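Local coordinates for protein titin (Homo sapiens, PDB 5JDE) that forms part of the giant elastic filament of the muscle sarcomere, here as three immunoglobulin I-set domains in a row, and is also classed as a serine/threonine kinase, at residues Thr20-Val25 / Val57-Leu62; Val32-Phe37 / Tyr73-Gly78. All blocks are in the same frame, centred on the assembly; numbering follows the deposited sequence.

Interaction 1. Residues Thr20-Val25 / Val57-Leu62; sequences TVAFEV and VHKLML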
loop_
_atom_site.group_PDB
_atom_site.type_symbol
_atom_site.label_atom_id
_atom_site.label_comp_id
_atom_site.label_asym_id
_atom_site.label_seq_id
_atom_site.Cartn_x
_atom_site.Cartn_y
_atom_site.Cartn_z
ATOM N N THR A 20 11.424 -3.634 -24.888
ATOM C CA THR A 20 11.952 -3.814 -26.228
ATOM C C THR A 20 13.413 -4.216 -26.051
ATOM O O THR A 20 14.083 -3.713 -25.151
ATOM C CB THR A 20 11.805 -2.526 -27.085
ATOM O OG1 THR A 20 10.409 -2.260 -27.315
ATOM C CG2 THR A 20 12.530 -2.674 -28.445
ATOM N N VAL A 21 13.890 -5.162 -26.856
ATOM C CA VAL A 21 15.253 -5.643 -26.726
ATOM C C VAL A 21 15.815 -5.907 -28.108
ATOM O O VAL A 21 15.077 -5.991 -29.076
ATOM C CB VAL A 21 15.359 -6.940 -25.890
ATOM C CG1 VAL A 21 14.939 -6.700 -24.452
ATOM C CG2 VAL A 21 14.505 -8.025 -26.496
ATOM N N ALA A 22 17.125 -6.030 -28.192
ATOM C CA ALA A 22 17.752 -6.362 -29.469
ATOM C C ALA A 22 18.930 -7.303 -29.281
ATOM O O ALA A 22 19.509 -7.408 -28.182
ATOM C CB ALA A 22 18.201 -5.089 -30.198
ATOM N N PHE A 23 19.254 -7.993 -30.373
ATOM C CA PHE A 23 20.433 -8.818 -30.503
ATOM C C PHE A 23 21.112 -8.281 -31.725
ATOM O O PHE A 23 20.423 -7.904 -32.680
ATOM C CB PHE A 23 20.103 -10.300 -30.717
ATOM C CG PHE A 23 19.464 -10.957 -29.542
ATOM C CD1 PHE A 23 20.214 -11.248 -28.402
ATOM C CD2 PHE A 23 18.133 -11.309 -29.577
ATOM C CE1 PHE A 23 19.641 -11.857 -27.308
ATOM C CE2 PHE A 23 17.544 -11.922 -28.483
ATOM C CZ PHE A 23 18.296 -12.201 -27.351
ATOM N N GLU A 24 22.438 -8.269 -31.725
ATOM C CA GLU A 24 23.162 -7.842 -32.918
ATOM C C GLU A 24 24.378 -8.722 -33.247
ATOM O O GLU A 24 25.109 -9.148 -32.348
ATOM C CB GLU A 24 23.564 -6.379 -32.737
ATOM C CG GLU A 24 24.939 -6.003 -33.216
ATOM C CD GLU A 24 25.181 -4.515 -33.087
ATOM O OE1 GLU A 24 24.191 -3.770 -32.907
ATOM O OE2 GLU A 24 26.352 -4.091 -33.160
ATOM N N VAL A 25 24.565 -9.022 -34.535
ATOM C CA VAL A 25 25.804 -9.618 -35.026
ATOM C C VAL A 25 26.485 -8.632 -35.954
ATOM O O VAL A 25 25.818 -7.931 -36.719
ATOM C CB VAL A 25 25.602 -10.950 -35.828
ATOM C CG1 VAL A 25 25.353 -12.106 -34.927
ATOM C CG2 VAL A 25 24.492 -10.828 -36.861
ATOM N N VAL A 57 26.542 -4.660 -40.000
ATOM C CA VAL A 57 25.877 -4.924 -38.734
ATOM C C VAL A 57 24.441 -5.396 -38.956
ATOM O O VAL A 57 23.700 -4.779 -39.711
ATOM C CB VAL A 57 25.881 -3.678 -37.830
ATOM C CG1 VAL A 57 25.226 -4.001 -36.499
ATOM C CG2 VAL A 57 27.320 -3.177 -37.617
ATOM N N HIS A 58 24.061 -6.489 -38.299
ATOM C CA HIS A 58 22.713 -7.055 -38.438
ATOM C C HIS A 58 22.010 -7.169 -37.082
ATOM O O HIS A 58 22.564 -7.758 -36.146
ATOM C CB HIS A 58 22.781 -8.424 -39.091
ATOM C CG HIS A 58 23.574 -8.438 -40.358
ATOM N ND1 HIS A 58 22.986 -8.366 -41.604
ATOM C CD2 HIS A 58 24.910 -8.496 -40.572
ATOM C CE1 HIS A 58 23.927 -8.383 -42.530
ATOM N NE2 HIS A 58 25.104 -8.464 -41.932
ATOM N N LYS A 59 20.807 -6.605 -36.988
ATOM C CA LYS A 59 20.075 -6.548 -35.719
ATOM C C LYS A 59 18.729 -7.235 -35.821
ATOM O O LYS A 59 18.039 -7.120 -36.841
ATOM C CB LYS A 59 19.851 -5.100 -35.273
ATOM C CG LYS A 59 21.086 -4.396 -34.746
ATOM C CD LYS A 59 20.783 -2.959 -34.325
ATOM C CE LYS A 59 19.736 -2.903 -33.218
ATOM N NZ LYS A 59 19.417 -1.504 -32.792
ATOM N N LEU A 60 18.373 -7.953 -34.757
ATOM C CA LEU A 60 17.029 -8.445 -34.557
ATOM C C LEU A 60 16.432 -7.689 -33.370
ATOM O O LEU A 60 17.001 -7.689 -32.287
ATOM C CB LEU A 60 17.041 -9.940 -34.295
ATOM C CG LEU A 60 15.751 -10.509 -33.700
ATOM C CD1 LEU A 60 14.609 -10.399 -34.670
ATOM C CD2 LEU A 60 15.937 -11.957 -33.281
ATOM N N MET A 61 15.317 -7.011 -33.587
ATOM C CA MET A 61 14.691 -6.264 -32.511
ATOM C C MET A 61 13.373 -6.924 -32.129
ATOM O O MET A 61 12.620 -7.312 -33.004
ATOM C CB MET A 61 14.472 -4.813 -32.942
ATOM C CG MET A 61 15.629 -3.898 -32.593
ATOM S SD MET A 61 15.524 -2.321 -33.451
ATOM C CE MET A 61 16.303 -2.761 -34.992
ATOM N N LEU A 62 13.110 -7.072 -30.825
ATOM C CA LEU A 62 11.839 -7.605 -30.351
ATOM C C LEU A 62 11.132 -6.536 -29.511
ATOM O O LEU A 62 11.745 -5.965 -28.597
ATOM C CB LEU A 62 12.045 -8.872 -29.517
ATOM C CG LEU A 62 13.094 -9.905 -29.924
ATOM C CD1 LEU A 62 12.904 -11.153 -29.093
ATOM C CD2 LEU A 62 13.006 -10.238 -31.391
#
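Val21, Phe23 and Val25 pair with Leu62, Leu60 and His58 as hydrogen-bonded antiparallel pairs, and the two strand axes run 4.7 Å apart with their directions at 160°. Each pair is closed by two backbone bonds. The bond from His58 N to Val25 O is nearly straight, 173° at the hydrogen. Ala22 with Met61 and Glu24 with Lys59 are the non-hydrogen-bonded pairs between them, where CA-H groups also lean on carbonyl oxygens: Ala22 CA lies 3.2 Å from Leu60 O.

The face with Val21, Phe23, Val25, His58, Leu60 and Leu62 is buried. Val25 CG1 is anti to the carbonyl carbon (chi1 -78°), which puts CG2 between the backbone N and that carbon, against His58 CB at 3.7 Å. Val21 CG2 likewise meets Leu62 CB, at 4.0 Å. The Phe23 ring meets Leu60 more loosely, with CD2 to CD2 at 4.4 Å.

These are the B and E strands of an immunoglobulin sandwich, the central pair of its four-stranded sheet. Strands 6-8 and 49-54 flank them. The buried face looks to the second sheet, where Phe23 and Leu60 both meet Tyr73. His58 ND1 is hydrogen-bonded to Ser53 OG.

The other face is more open. Glu24 extends across Val57, and its carboxylate carbon CD comes within 3.5 Å of Val57 CG1. Its OE1 passes the aliphatic part of Lys59, 3.7 Å from CG, while the charged ends stay apart. The Lys59 chain bends at chi3, and its CE comes close to Ala22 CB. Met61 CG also touches that methyl, at 3.7 Å.

Interaction 2. Residues Val32-Phe37 / Tyr73-Gly78; sequences VPVKWF and YTAVVG
The pairing of the C and F strands in an immunoglobulin I-set domain sets the Ala75 methyl over the Trp36 indole. This tryptophan is a core feature of the immunoglobulin fold. Ala75 CB lies over one face of its six-membered ring, 3.7 Å from the centroid and 18° off the ring normal, a CH-pi contact. Val34 CG1 lies over the same face, nearer the rim. With CG anti to the carbonyl carbon (chi1 -62°), the indole turns inward, and its benzo part comes back towards strand 73-77 and offers its face to Ala75.

The strands are antiparallel. Lys35 with Val76 and Phe37 with Thr74 are hydrogen-bonded pairs of two bonds each. The bond from Val76 N to Lys35 O measures 2.7 Å and is almost straight, 174° at the hydrogen. Trp36 and Ala75 form the non-hydrogen-bonded pair between them, and Trp36 CA is 3.2 Å from Thr74 O.

On the face of Lys35, Phe37, Thr74 and Val76, the Phe37 ring crosses Val76, with CE1 3.6 Å from CG2. Beyond Lys35 the direct ladder gives way to a water. It donates to Pro33 O and to Val76 O, the latter at 2.6 Å, so Val76 O accepts from both Lys35 N and the water. Val32 CG1 comes near Val77 CG2, but Val32 is poorly ordered and the closeness is doubtful.

Tyr73 is buried, and its ring stacks with that of His38. Its OH is hydrogen-bonded to Asp69 O, four residues earlier, the tyrosine corner of Greek-key folds. Carbon contacts hold the core around Ala75 and Trp36, while the corner bond satisfies the buried hydroxyl and ties the phenol to the turn before strand 71-77.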
loop_
_atom_site.group_PDB
_atom_site.type_symbol
_atom_site.label_atom_id
_atom_site.label_comp_id
_atom_site.label_asym_id
_atom_site.label_seq_id
_atom_site.Cartn_x
_atom_site.Cartn_y
_atom_site.Cartn_z
ATOM N N VAL A 32 26.395 -9.547 -46.854
ATOM C CA VAL A 32 26.238 -10.856 -46.243
ATOM C C VAL A 32 24.834 -11.000 -45.656
ATOM O O VAL A 32 24.431 -10.203 -44.808
ATOM C CB VAL A 32 27.284 -11.101 -45.126
ATOM C CG1 VAL A 32 27.181 -12.515 -44.633
ATOM C CG2 VAL A 32 28.703 -10.837 -45.621
ATOM N N PRO A 33 24.080 -12.017 -46.104
ATOM C CA PRO A 33 22.717 -12.240 -45.605
ATOM C C PRO A 33 22.711 -12.954 -44.257
ATOM O O PRO A 33 23.567 -13.810 -44.031
ATOM C CB PRO A 33 22.087 -13.115 -46.685
ATOM C CG PRO A 33 23.257 -13.888 -47.256
ATOM C CD PRO A 33 24.460 -12.980 -47.158
ATOM N N VAL A 34 21.772 -12.598 -43.377
ATOM C CA VAL A 34 21.688 -13.210 -42.057
ATOM C C VAL A 34 20.277 -13.725 -41.769
ATOM O O VAL A 34 19.303 -13.049 -42.063
ATOM C CB VAL A 34 22.103 -12.213 -40.957
ATOM C CG1 VAL A 34 22.043 -12.861 -39.582
ATOM C CG2 VAL A 34 23.505 -11.675 -41.238
ATOM N N LYS A 35 20.171 -14.930 -41.219
ATOM C CA LYS A 35 18.889 -15.414 -40.726
ATOM C C LYS A 35 18.915 -15.522 -39.211
ATOM O O LYS A 35 19.952 -15.826 -38.626
ATOM C CB LYS A 35 18.538 -16.770 -41.318
ATOM C CG LYS A 35 18.533 -16.767 -42.851
ATOM C CD LYS A 35 17.618 -17.831 -43.414
ATOM C CE LYS A 35 17.432 -17.622 -44.922
ATOM N NZ LYS A 35 17.130 -18.904 -45.618
ATOM N N TRP A 36 17.762 -15.294 -38.589
ATOM C CA TRP A 36 17.615 -15.502 -37.150
ATOM C C TRP A 36 16.599 -16.614 -36.861
ATOM O O TRP A 36 15.566 -16.711 -37.527
ATOM C CB TRP A 36 17.171 -14.216 -36.459
ATOM C CG TRP A 36 18.125 -13.054 -36.555
ATOM C CD1 TRP A 36 18.189 -12.112 -37.555
ATOM C CD2 TRP A 36 19.115 -12.684 -35.591
ATOM N NE1 TRP A 36 19.180 -11.195 -37.277
ATOM C CE2 TRP A 36 19.766 -11.528 -36.079
ATOM C CE3 TRP A 36 19.535 -13.233 -34.376
ATOM C CZ2 TRP A 36 20.789 -10.894 -35.373
ATOM C CZ3 TRP A 36 20.577 -12.606 -33.677
ATOM C CH2 TRP A 36 21.181 -11.445 -34.177
ATOM N N PHE A 37 16.905 -17.432 -35.864
ATOM C CA PHE A 37 16.092 -18.568 -35.456
ATOM C C PHE A 37 15.743 -18.531 -33.965
ATOM O O PHE A 37 16.556 -18.134 -33.133
ATOM C CB PHE A 37 16.823 -19.867 -35.761
ATOM C CG PHE A 37 16.937 -20.144 -37.228
ATOM C CD1 PHE A 37 17.991 -19.622 -37.964
ATOM C CD2 PHE A 37 15.966 -20.892 -37.882
ATOM C CE1 PHE A 37 18.091 -19.879 -39.345
ATOM C CE2 PHE A 37 16.056 -21.139 -39.247
ATOM C CZ PHE A 37 17.118 -20.632 -39.972
ATOM N N TYR A 73 18.237 -17.571 -29.055
ATOM C CA TYR A 73 18.144 -17.067 -30.427
ATOM C C TYR A 73 19.438 -17.347 -31.145
ATOM O O TYR A 73 20.510 -17.252 -30.552
ATOM C CB TYR A 73 17.846 -15.566 -30.457
ATOM C CG TYR A 73 16.445 -15.249 -29.980
ATOM C CD1 TYR A 73 16.131 -15.295 -28.628
ATOM C CD2 TYR A 73 15.432 -14.933 -30.884
ATOM C CE1 TYR A 73 14.836 -15.020 -28.176
ATOM C CE2 TYR A 73 14.140 -14.656 -30.443
ATOM C CZ TYR A 73 13.847 -14.710 -29.092
ATOM O OH TYR A 73 12.559 -14.440 -28.643
ATOM N N THR A 74 19.326 -17.689 -32.421
ATOM C CA THR A 74 20.478 -18.071 -33.229
ATOM C C THR A 74 20.568 -17.180 -34.459
ATOM O O THR A 74 19.565 -16.939 -35.120
ATOM C CB THR A 74 20.379 -19.532 -33.678
ATOM O OG1 THR A 74 20.330 -20.372 -32.522
ATOM C CG2 THR A 74 21.581 -19.916 -34.550
ATOM N N ALA A 75 21.765 -16.684 -34.746
ATOM C CA ALA A 75 22.012 -15.917 -35.942
ATOM C C ALA A 75 22.824 -16.807 -36.864
ATOM O O ALA A 75 23.861 -17.345 -36.457
ATOM C CB ALA A 75 22.749 -14.633 -35.629
ATOM N N VAL A 76 22.339 -16.996 -38.084
ATOM C CA VAL A 76 23.042 -17.830 -39.060
ATOM C C VAL A 76 23.593 -16.954 -40.168
ATOM O O VAL A 76 22.846 -16.253 -40.850
ATOM C CB VAL A 76 22.126 -18.909 -39.663
ATOM C CG1 VAL A 76 22.860 -19.682 -40.740
ATOM C CG2 VAL A 76 21.645 -19.855 -38.570
ATOM N N VAL A 77 24.906 -16.986 -40.334
ATOM C CA VAL A 77 25.550 -16.249 -41.407
ATOM C C VAL A 77 26.379 -17.229 -42.249
ATOM O O VAL A 77 27.490 -17.609 -41.879
ATOM C CB VAL A 77 26.400 -15.093 -40.836
ATOM C CG1 VAL A 77 27.166 -15.549 -39.605
ATOM C CG2 VAL A 77 27.339 -14.535 -41.886
ATOM N N GLY A 78 25.806 -17.665 -43.369
ATOM C CA GLY A 78 26.397 -18.740 -44.143
ATOM C C GLY A 78 26.334 -20.046 -43.373
ATOM O O GLY A 78 25.253 -20.498 -42.994
HETATM O O HOH W 1 22.369 -16.747 -43.380
#

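In the fold
Interactions 1 and 2 lie in the first of three I-set domains, with centres about 11 Å apart. Each is in a different sheet of one sandwich: interaction 1 in the four-stranded sheet, interaction 2 in the five-stranded one. Along the chain their segments alternate, as 20-25, 32-37, 57-62 and 73-78, so the chain crosses between the sheets at each step. The two pairs touch through the core. Leu60 CB packs on Trp36 CE2 at 3.6 Å, and His58 CG lies 3.4 Å from Val34 CG2. Trp36 also meets Phe23 and Val25. Both strand pairs therefore build one shared hydrophobic core that holds the two sheets face to face.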